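Local coordinates for protein Poly(A) RNA polymerase GLD2 (Rattus norvegicus, PDB 6LBK) that probably adds successive adenosine monophosphate units to the 3' ends of selected RNAs as a cytoplasmic poly(A) polymerase that uses magnesium or manganese, at residues T192-E197 / I244-L248; L203-K208 / L229-V233; N323-C327 / H342-F347. The protein carries 1 engineered substitution. All coordinates share one frame; numbering follows the deposited sequence.

Contact 1 (T192-E197 / I244-L248); sequences TYAYLE and ILPSL
L248 sets its CD1 methyl squarely over the ring of Y193, 3.3 Å from the ring centroid and only 4° off the normal, a centred, close CH-pi contact. The two side chains arrive from opposite directions, and the phenol oxygen reaches the leucine's backbone, where L248 N donates to Y193 OH over 3.1 Å with an N-H...O angle of 171°. Aliphatic branch and amide of one residue thus fix both the face and the tip of the tyrosine. Near the ring plane lies P246 O, 3.7 Å from Y193 CE1 and itself hydrogen-bonded by Q238. L248 CD2 slides past L196, whose CG stands anti to the backbone N (chi1 -151°); this brings L196 CD2 to 3.6 Å from P246 CD, a carbon of the proline ring. Farther along, the extended side chain of E197 crosses I244 at about a right angle, its carboxylate beside the CG2 methyl while OE2 forms a salt bridge with R199. The contact joins the end of helix 182-194 to the loop leading into helix 248-251, with S247 at the N-cap. At the first residue of that short helix the N-H of L248 lacks the usual i-4 carbonyl partner, and the tyrosine oxygen takes it within a buried, largely apolar setting; the partly positive helix start may add slightly to the bond.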
loop_
_atom_site.group_PDB
_atom_site.type_symbol
_atom_site.label_atom_id
_atom_site.label_comp_id
_atom_site.label_asym_id
_atom_site.label_seq_id
_atom_site.Cartn_x
_atom_site.Cartn_y
_atom_site.Cartn_z
ATOM N N THR A 192 7.745 1.152 8.752
ATOM C CA THR A 192 7.971 1.605 10.123
ATOM C C THR A 192 6.653 1.832 10.849
ATOM O O THR A 192 6.550 1.565 12.049
ATOM C CB THR A 192 8.829 2.879 10.121
ATOM O OG1 THR A 192 10.028 2.632 9.382
ATOM C CG2 THR A 192 9.212 3.271 11.540
ATOM N N TYR A 193 5.633 2.288 10.122
ATOM C CA TYR A 193 4.295 2.339 10.680
ATOM C C TYR A 193 3.745 0.938 10.901
ATOM O O TYR A 193 3.076 0.679 11.913
ATOM C CB TYR A 193 3.382 3.090 9.730
ATOM C CG TYR A 193 3.486 4.584 9.737
ATOM C CD1 TYR A 193 3.108 5.322 10.846
ATOM C CD2 TYR A 193 3.894 5.267 8.598
ATOM C CE1 TYR A 193 3.156 6.688 10.826
ATOM C CE2 TYR A 193 3.945 6.634 8.575
ATOM C CZ TYR A 193 3.574 7.336 9.686
ATOM O OH TYR A 193 3.633 8.701 9.655
ATOM N N ALA A 194 4.013 0.023 9.951
ATOM C CA ALA A 194 3.414 -1.311 9.997
ATOM C C ALA A 194 3.795 -2.051 11.273
ATOM O O ALA A 194 3.054 -2.920 11.738
ATOM C CB ALA A 194 3.820 -2.111 8.756
ATOM N N TYR A 195 4.957 -1.757 11.833
ATOM C CA TYR A 195 5.392 -2.435 13.042
ATOM C C TYR A 195 5.466 -1.488 14.241
ATOM O O TYR A 195 5.958 -1.881 15.307
ATOM C CB TYR A 195 6.731 -3.138 12.780
ATOM C CG TYR A 195 6.600 -4.259 11.766
ATOM C CD1 TYR A 195 6.238 -5.549 12.160
ATOM C CD2 TYR A 195 6.790 -4.017 10.407
ATOM C CE1 TYR A 195 6.095 -6.573 11.221
ATOM C CE2 TYR A 195 6.655 -5.029 9.465
ATOM C CZ TYR A 195 6.311 -6.303 9.870
ATOM O OH TYR A 195 6.178 -7.299 8.918
ATOM N N LEU A 196 4.951 -0.256 14.101
ATOM C CA LEU A 196 4.966 0.694 15.213
ATOM C C LEU A 196 3.912 0.323 16.258
ATOM O O LEU A 196 4.052 0.670 17.439
ATOM C CB LEU A 196 4.748 2.121 14.687
ATOM C CG LEU A 196 5.356 3.309 15.458
ATOM C CD1 LEU A 196 6.876 3.312 15.302
ATOM C CD2 LEU A 196 4.764 4.657 15.028
ATOM N N GLU A 197 2.857 -0.380 15.841
ATOM C CA GLU A 197 1.828 -0.854 16.753
ATOM C C GLU A 197 1.133 -2.084 16.184
ATOM O O GLU A 197 0.886 -2.161 14.977
ATOM C CB GLU A 197 0.823 0.242 17.017
ATOM C CG GLU A 197 -0.284 -0.204 17.846
ATOM C CD GLU A 197 -1.087 0.957 18.202
ATOM O OE1 GLU A 197 -0.533 2.063 18.033
ATOM O OE2 GLU A 197 -2.253 0.787 18.608
ATOM N N ILE A 244 -3.553 6.572 17.788
ATOM C CA ILE A 244 -2.824 5.308 17.721
ATOM C C ILE A 244 -1.500 5.402 16.951
ATOM O O ILE A 244 -0.583 4.600 17.206
ATOM C CB ILE A 244 -3.744 4.237 17.087
ATOM C CG1 ILE A 244 -4.799 3.758 18.062
ATOM C CG2 ILE A 244 -2.976 3.061 16.488
ATOM C CD1 ILE A 244 -5.747 2.770 17.435
ATOM N N LEU A 245 -1.335 6.402 16.082
ATOM C CA LEU A 245 -0.076 6.566 15.358
ATOM C C LEU A 245 0.294 8.046 15.349
ATOM O O LEU A 245 -0.580 8.912 15.172
ATOM C CB LEU A 245 -0.133 6.020 13.914
ATOM C CG LEU A 245 -0.145 4.489 13.735
ATOM C CD1 LEU A 245 -0.156 4.078 12.261
ATOM C CD2 LEU A 245 1.006 3.786 14.506
ATOM N N PRO A 246 1.574 8.365 15.549
ATOM C CA PRO A 246 2.011 9.756 15.451
ATOM C C PRO A 246 2.343 10.070 14.017
ATOM O O PRO A 246 1.888 9.357 13.115
ATOM C CB PRO A 246 3.253 9.785 16.336
ATOM C CG PRO A 246 3.855 8.438 16.104
ATOM C CD PRO A 246 2.692 7.477 15.912
ATOM N N SER A 247 3.110 11.131 13.783
ATOM C CA SER A 247 3.724 11.359 12.481
ATOM C C SER A 247 5.187 10.949 12.547
ATOM O O SER A 247 5.952 11.523 13.328
ATOM C CB SER A 247 3.606 12.814 12.040
ATOM O OG SER A 247 4.348 13.011 10.845
ATOM N N LEU A 248 5.571 9.935 11.761
ATOM C CA LEU A 248 6.968 9.501 11.774
ATOM C C LEU A 248 7.892 10.564 11.178
ATOM O O LEU A 248 9.008 10.760 11.667
ATOM C CB LEU A 248 7.127 8.175 11.021
ATOM C CG LEU A 248 6.617 6.875 11.647
ATOM C CD1 LEU A 248 6.688 5.747 10.634
ATOM C CD2 LEU A 248 7.390 6.521 12.909
#

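Contact 2 (L203-K208 / L229-V233); sequences LVLVIK and LVLMV
The carbonyl oxygen of L229, a residue whose side chain packs on I207 across the contact, is gripped twice within its own helix: V233 N donates to L229 O over 2.8 Å, and M232 N adds a weak bond. The first of these bonds spans the turn that presents L229, V230 and V233 to helix 200-213. Across the interface there is no hydrogen bond; methyl groups do the work. V233 is the central residue, with the largest share of the buried surface. Its torsion (chi1 -180°, CG1 anti to the backbone N) directs CG1 to V204 and L203 and CG2 to I207: CG1 lies 3.5 Å from V204 CG2 and equally close to L203 CD2, while CG2 meets I207 CD1 tip to tip at 3.8 Å. A turn earlier, L229 CD2 rests 4.1 Å from I207 CG2. K208 contributes its aliphatic part, with CE 3.9 Å from V230 CG2, before NZ reaches the carbonyl oxygen of F103. Shortening V233 to an alanine would probably open a gap among L203, V204 and I207, leaving I207 CD1 without the methyl it faces. The two short helical segments run more antiparallel than parallel, at 134°, their axes approaching to 10.1 Å. Helix 283-297 adds L287 against L203 and I207, and F290 against I207 and V233, whereas F103 from a loop touches both V204 and V230. The K208 end of this helix pair lies near strand 110-116.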
loop_
_atom_site.group_PDB
_atom_site.type_symbol
_atom_site.label_atom_id
_atom_site.label_comp_id
_atom_site.label_asym_id
_atom_site.label_seq_id
_atom_site.Cartn_x
_atom_site.Cartn_y
_atom_site.Cartn_z
ATOM N N LEU A 203 -5.547 -4.445 10.899
ATOM C CA LEU A 203 -6.582 -3.556 10.402
ATOM C C LEU A 203 -6.382 -3.282 8.927
ATOM O O LEU A 203 -7.323 -3.358 8.131
ATOM C CB LEU A 203 -6.556 -2.244 11.173
ATOM C CG LEU A 203 -7.791 -1.421 10.823
ATOM C CD1 LEU A 203 -9.026 -2.005 11.616
ATOM C CD2 LEU A 203 -7.627 0.092 11.005
ATOM N N VAL A 204 -5.148 -2.962 8.542
ATOM C CA VAL A 204 -4.876 -2.670 7.145
ATOM C C VAL A 204 -5.209 -3.877 6.276
ATOM O O VAL A 204 -5.770 -3.734 5.183
ATOM C CB VAL A 204 -3.419 -2.207 6.981
ATOM C CG1 VAL A 204 -2.938 -2.428 5.555
ATOM C CG2 VAL A 204 -3.269 -0.714 7.404
ATOM N N LEU A 205 -4.901 -5.083 6.754
ATOM C CA LEU A 205 -5.113 -6.263 5.921
ATOM C C LEU A 205 -6.605 -6.531 5.721
ATOM O O LEU A 205 -7.056 -6.784 4.593
ATOM C CB LEU A 205 -4.403 -7.478 6.533
ATOM C CG LEU A 205 -4.330 -8.871 5.880
ATOM C CD1 LEU A 205 -5.675 -9.549 5.576
ATOM C CD2 LEU A 205 -3.472 -8.774 4.632
ATOM N N VAL A 206 -7.385 -6.521 6.810
ATOM C CA VAL A 206 -8.818 -6.770 6.651
ATOM C C VAL A 206 -9.441 -5.696 5.773
ATOM O O VAL A 206 -10.340 -5.971 4.975
ATOM C CB VAL A 206 -9.523 -6.848 8.019
ATOM C CG1 VAL A 206 -9.523 -5.467 8.731
ATOM C CG2 VAL A 206 -10.933 -7.354 7.835
ATOM N N ILE A 207 -8.933 -4.471 5.866
ATOM C CA ILE A 207 -9.460 -3.372 5.075
ATOM C C ILE A 207 -9.089 -3.517 3.595
ATOM O O ILE A 207 -9.915 -3.250 2.711
ATOM C CB ILE A 207 -8.966 -2.062 5.700
ATOM C CG1 ILE A 207 -9.740 -1.832 7.021
ATOM C CG2 ILE A 207 -9.116 -0.936 4.745
ATOM C CD1 ILE A 207 -9.334 -0.581 7.799
ATOM N N LYS A 208 -7.866 -3.969 3.294
ATOM C CA LYS A 208 -7.500 -4.281 1.908
ATOM C C LYS A 208 -8.397 -5.379 1.341
ATOM O O LYS A 208 -8.922 -5.253 0.229
ATOM C CB LYS A 208 -6.036 -4.721 1.830
ATOM C CG LYS A 208 -5.007 -3.637 1.598
ATOM C CD LYS A 208 -3.652 -4.298 1.545
ATOM C CE LYS A 208 -2.544 -3.340 1.209
ATOM N NZ LYS A 208 -1.419 -4.049 0.527
ATOM N N LEU A 229 -5.503 3.527 0.213
ATOM C CA LEU A 229 -6.160 2.931 1.374
ATOM C C LEU A 229 -5.236 2.904 2.577
ATOM O O LEU A 229 -5.653 3.224 3.689
ATOM C CB LEU A 229 -6.628 1.517 1.061
ATOM C CG LEU A 229 -8.015 1.252 0.536
ATOM C CD1 LEU A 229 -8.059 -0.217 0.321
ATOM C CD2 LEU A 229 -9.056 1.674 1.562
ATOM N N VAL A 230 -4.016 2.400 2.394
ATOM C CA VAL A 230 -3.046 2.331 3.484
ATOM C C VAL A 230 -2.858 3.693 4.092
ATOM O O VAL A 230 -2.773 3.833 5.311
ATOM C CB VAL A 230 -1.697 1.749 2.998
ATOM C CG1 VAL A 230 -0.699 1.770 4.131
ATOM C CG2 VAL A 230 -1.879 0.318 2.523
ATOM N N LEU A 231 -2.764 4.715 3.263
ATOM C CA LEU A 231 -2.608 6.066 3.785
ATOM C C LEU A 231 -3.869 6.509 4.495
ATOM O O LEU A 231 -3.795 7.285 5.441
ATOM C CB LEU A 231 -2.247 7.040 2.648
ATOM C CG LEU A 231 -0.878 6.931 1.939
ATOM C CD1 LEU A 231 -0.679 8.025 0.874
ATOM C CD2 LEU A 231 0.297 6.944 2.900
ATOM N N MET A 232 -5.033 5.993 4.087
ATOM C CA MET A 232 -6.283 6.393 4.721
ATOM C C MET A 232 -6.458 5.719 6.084
ATOM O O MET A 232 -6.892 6.358 7.053
ATOM C CB MET A 232 -7.444 6.060 3.805
ATOM C CG MET A 232 -7.634 7.030 2.648
ATOM S SD MET A 232 -8.704 6.304 1.362
ATOM C CE MET A 232 -10.252 6.078 2.206
ATOM N N VAL A 233 -6.142 4.420 6.159
ATOM C CA VAL A 233 -6.075 3.722 7.443
ATOM C C VAL A 233 -5.109 4.436 8.376
ATOM O O VAL A 233 -5.444 4.714 9.527
ATOM C CB VAL A 233 -5.669 2.251 7.248
ATOM C CG1 VAL A 233 -5.614 1.540 8.566
ATOM C CG2 VAL A 233 -6.606 1.537 6.335
#

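Contact 3 (N323-C327 / H342-F347); sequences NKYIC and HEKQKF
The PAP-associated region of this polymerase meets the N-terminal turn of helix 344-363 here, through a near-parallel but displaced aromatic pair, Y325 and F347. Y325 belongs to the loop that leads into strand 328-329. Its ring and that of F347 lie at 10° to each other, displaced so that little of one face lies above the other (centroids 4.7 Å apart). The slide has a clear consequence: the group lying over the middle of the F347 ring is the Y325 methylene, CB standing 3.6 Å from the centroid in a CH-pi contact. In return, F347 CD2 sits over the rim of the tyrosine face. F347 carries its CG anti to the backbone N (chi1 180°), which swings the ring from the helix toward the loop, and W300 meets this phenylalanine edge-to-face. The edge of Y325 points at the start of the helix, with CE2 3.4 Å from E343 C; the hydroxyl position beside K344 is doubtful because the two are modelled too close. E343 is the N-cap residue, and its O accepts F347 N over 3.0 Å in the opening turn of the helix. The E343 carboxylate also pairs with K346, whose NZ bonds R221 O as well. Beside the ring pair, I326 O accepts a hydrogen bond from N336, while I326 CG1 lies 3.9 Å from F347 CE1.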
loop_
_atom_site.group_PDB
_atom_site.type_symbol
_atom_site.label_atom_id
_atom_site.label_comp_id
_atom_site.label_asym_id
_atom_site.label_seq_id
_atom_site.Cartn_x
_atom_site.Cartn_y
_atom_site.Cartn_z
ATOM N N ASN A 323 -10.071 19.537 -9.481
ATOM C CA ASN A 323 -11.392 18.919 -9.749
ATOM C C ASN A 323 -11.488 17.489 -9.244
ATOM O O ASN A 323 -12.480 16.827 -9.536
ATOM C CB ASN A 323 -11.674 18.925 -11.244
ATOM C CG ASN A 323 -11.555 20.315 -11.815
ATOM O OD1 ASN A 323 -12.367 21.184 -11.510
ATOM N ND2 ASN A 323 -10.547 20.525 -12.639
ATOM N N LYS A 324 -10.486 17.062 -8.501
ATOM C CA LYS A 324 -10.431 15.690 -7.954
ATOM C C LYS A 324 -11.499 15.437 -6.905
ATOM O O LYS A 324 -11.742 16.310 -6.083
ATOM C CB LYS A 324 -9.135 15.516 -7.178
ATOM C CG LYS A 324 -7.913 16.058 -7.876
ATOM C CD LYS A 324 -7.826 15.642 -9.305
ATOM C CE LYS A 324 -7.163 14.300 -9.487
ATOM N NZ LYS A 324 -7.835 13.520 -10.550
ATOM N N TYR A 325 -12.001 14.210 -6.889
ATOM C CA TYR A 325 -12.970 13.764 -5.867
ATOM C C TYR A 325 -12.233 13.376 -4.580
ATOM O O TYR A 325 -12.676 13.774 -3.527
ATOM C CB TYR A 325 -13.689 12.538 -6.396
ATOM C CG TYR A 325 -14.529 12.777 -7.612
ATOM C CD1 TYR A 325 -15.199 13.963 -7.788
ATOM C CD2 TYR A 325 -14.706 11.787 -8.550
ATOM C CE1 TYR A 325 -16.011 14.164 -8.885
ATOM C CE2 TYR A 325 -15.510 11.965 -9.656
ATOM C CZ TYR A 325 -16.165 13.162 -9.817
ATOM O OH TYR A 325 -16.952 13.351 -10.904
ATOM N N ILE A 326 -11.093 12.699 -4.674
ATOM C CA ILE A 326 -10.396 12.218 -3.493
ATOM C C ILE A 326 -8.970 12.751 -3.564
ATOM O O ILE A 326 -8.348 12.728 -4.635
ATOM C CB ILE A 326 -10.428 10.677 -3.412
ATOM C CG1 ILE A 326 -11.868 10.169 -3.486
ATOM C CG2 ILE A 326 -9.797 10.153 -2.110
ATOM C CD1 ILE A 326 -12.000 8.696 -3.268
ATOM N N CYS A 327 -8.493 13.312 -2.450
ATOM C CA CYS A 327 -7.172 13.941 -2.355
ATOM C C CYS A 327 -6.380 13.330 -1.198
ATOM O O CYS A 327 -6.626 13.664 -0.039
ATOM C CB CYS A 327 -7.292 15.443 -2.170
ATOM S SG CYS A 327 -8.039 16.298 -3.541
ATOM N N HIS A 342 -11.630 9.336 -10.893
ATOM C CA HIS A 342 -12.029 10.516 -11.646
ATOM C C HIS A 342 -13.433 10.457 -12.252
ATOM O O HIS A 342 -13.869 11.449 -12.846
ATOM C CB HIS A 342 -10.989 10.833 -12.734
ATOM C CG HIS A 342 -10.871 9.795 -13.807
ATOM N ND1 HIS A 342 -11.945 9.341 -14.542
ATOM C CD2 HIS A 342 -9.785 9.145 -14.289
ATOM C CE1 HIS A 342 -11.528 8.447 -15.419
ATOM N NE2 HIS A 342 -10.221 8.313 -15.290
ATOM N N GLU A 343 -14.150 9.341 -12.122
ATOM C CA GLU A 343 -15.514 9.208 -12.629
ATOM C C GLU A 343 -16.494 9.304 -11.460
ATOM O O GLU A 343 -16.275 8.676 -10.420
ATOM C CB GLU A 343 -15.681 7.876 -13.375
ATOM C CG GLU A 343 -14.630 7.650 -14.477
ATOM C CD GLU A 343 -14.670 6.262 -15.131
ATOM O OE1 GLU A 343 -13.878 5.379 -14.716
ATOM O OE2 GLU A 343 -15.471 6.058 -16.071
ATOM N N LYS A 344 -17.558 10.113 -11.623
ATOM C CA LYS A 344 -18.549 10.284 -10.555
ATOM C C LYS A 344 -19.092 8.939 -10.094
ATOM O O LYS A 344 -19.040 8.615 -8.908
ATOM C CB LYS A 344 -19.696 11.174 -11.019
ATOM C CG LYS A 344 -19.294 12.582 -11.403
ATOM C CD LYS A 344 -20.459 13.388 -12.053
ATOM C CE LYS A 344 -19.959 14.680 -12.712
ATOM N NZ LYS A 344 -21.051 15.545 -13.245
ATOM N N GLN A 345 -19.563 8.126 -11.041
ATOM C CA GLN A 345 -20.068 6.791 -10.734
ATOM C C GLN A 345 -19.129 6.013 -9.810
ATOM O O GLN A 345 -19.572 5.431 -8.815
ATOM C CB GLN A 345 -20.315 6.047 -12.050
ATOM C CG GLN A 345 -21.049 4.732 -11.938
ATOM C CD GLN A 345 -20.121 3.597 -11.536
ATOM O OE1 GLN A 345 -18.958 3.555 -11.957
ATOM N NE2 GLN A 345 -20.618 2.683 -10.710
ATOM N N LYS A 346 -17.821 6.009 -10.106
ATOM C CA LYS A 346 -16.872 5.276 -9.262
ATOM C C LYS A 346 -16.730 5.918 -7.880
ATOM O O LYS A 346 -16.685 5.215 -6.860
ATOM C CB LYS A 346 -15.506 5.190 -9.955
ATOM C CG LYS A 346 -15.518 4.440 -11.283
ATOM C CD LYS A 346 -15.788 2.957 -11.089
ATOM C CE LYS A 346 -15.813 2.217 -12.419
ATOM N NZ LYS A 346 -14.513 2.296 -13.143
ATOM N N PHE A 347 -16.621 7.251 -7.834
ATOM C CA PHE A 347 -16.580 7.982 -6.568
ATOM C C PHE A 347 -17.774 7.621 -5.687
ATOM O O PHE A 347 -17.624 7.337 -4.486
ATOM C CB PHE A 347 -16.536 9.488 -6.869
ATOM C CG PHE A 347 -16.498 10.372 -5.646
ATOM C CD1 PHE A 347 -15.799 9.991 -4.506
ATOM C CD2 PHE A 347 -17.103 11.622 -5.672
ATOM C CE1 PHE A 347 -15.756 10.820 -3.402
ATOM C CE2 PHE A 347 -17.049 12.458 -4.580
ATOM C CZ PHE A 347 -16.389 12.069 -3.450
#

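Contacts 1 and 2 share a chain connection: helix 182-194, which ends in contact 1, is followed directly by helix 200-213 of contact 2, and helix 226-239 precedes the 244-248 loop, so the helix pair falls within the span that contact 1 brackets. Their centres are 13 Å apart, without touching. Contact 3 comes later in the chain, its centre about 29 Å from that of contact 1 and 20 Å from that of contact 2, although its nearest atoms approach contact 2 to about 5 Å. Contact 2 is the one beside the active site: the K208 side chain is about 8 Å from that of D111 and 10 Å from that of D109, the probable catalytic magnesium ligands.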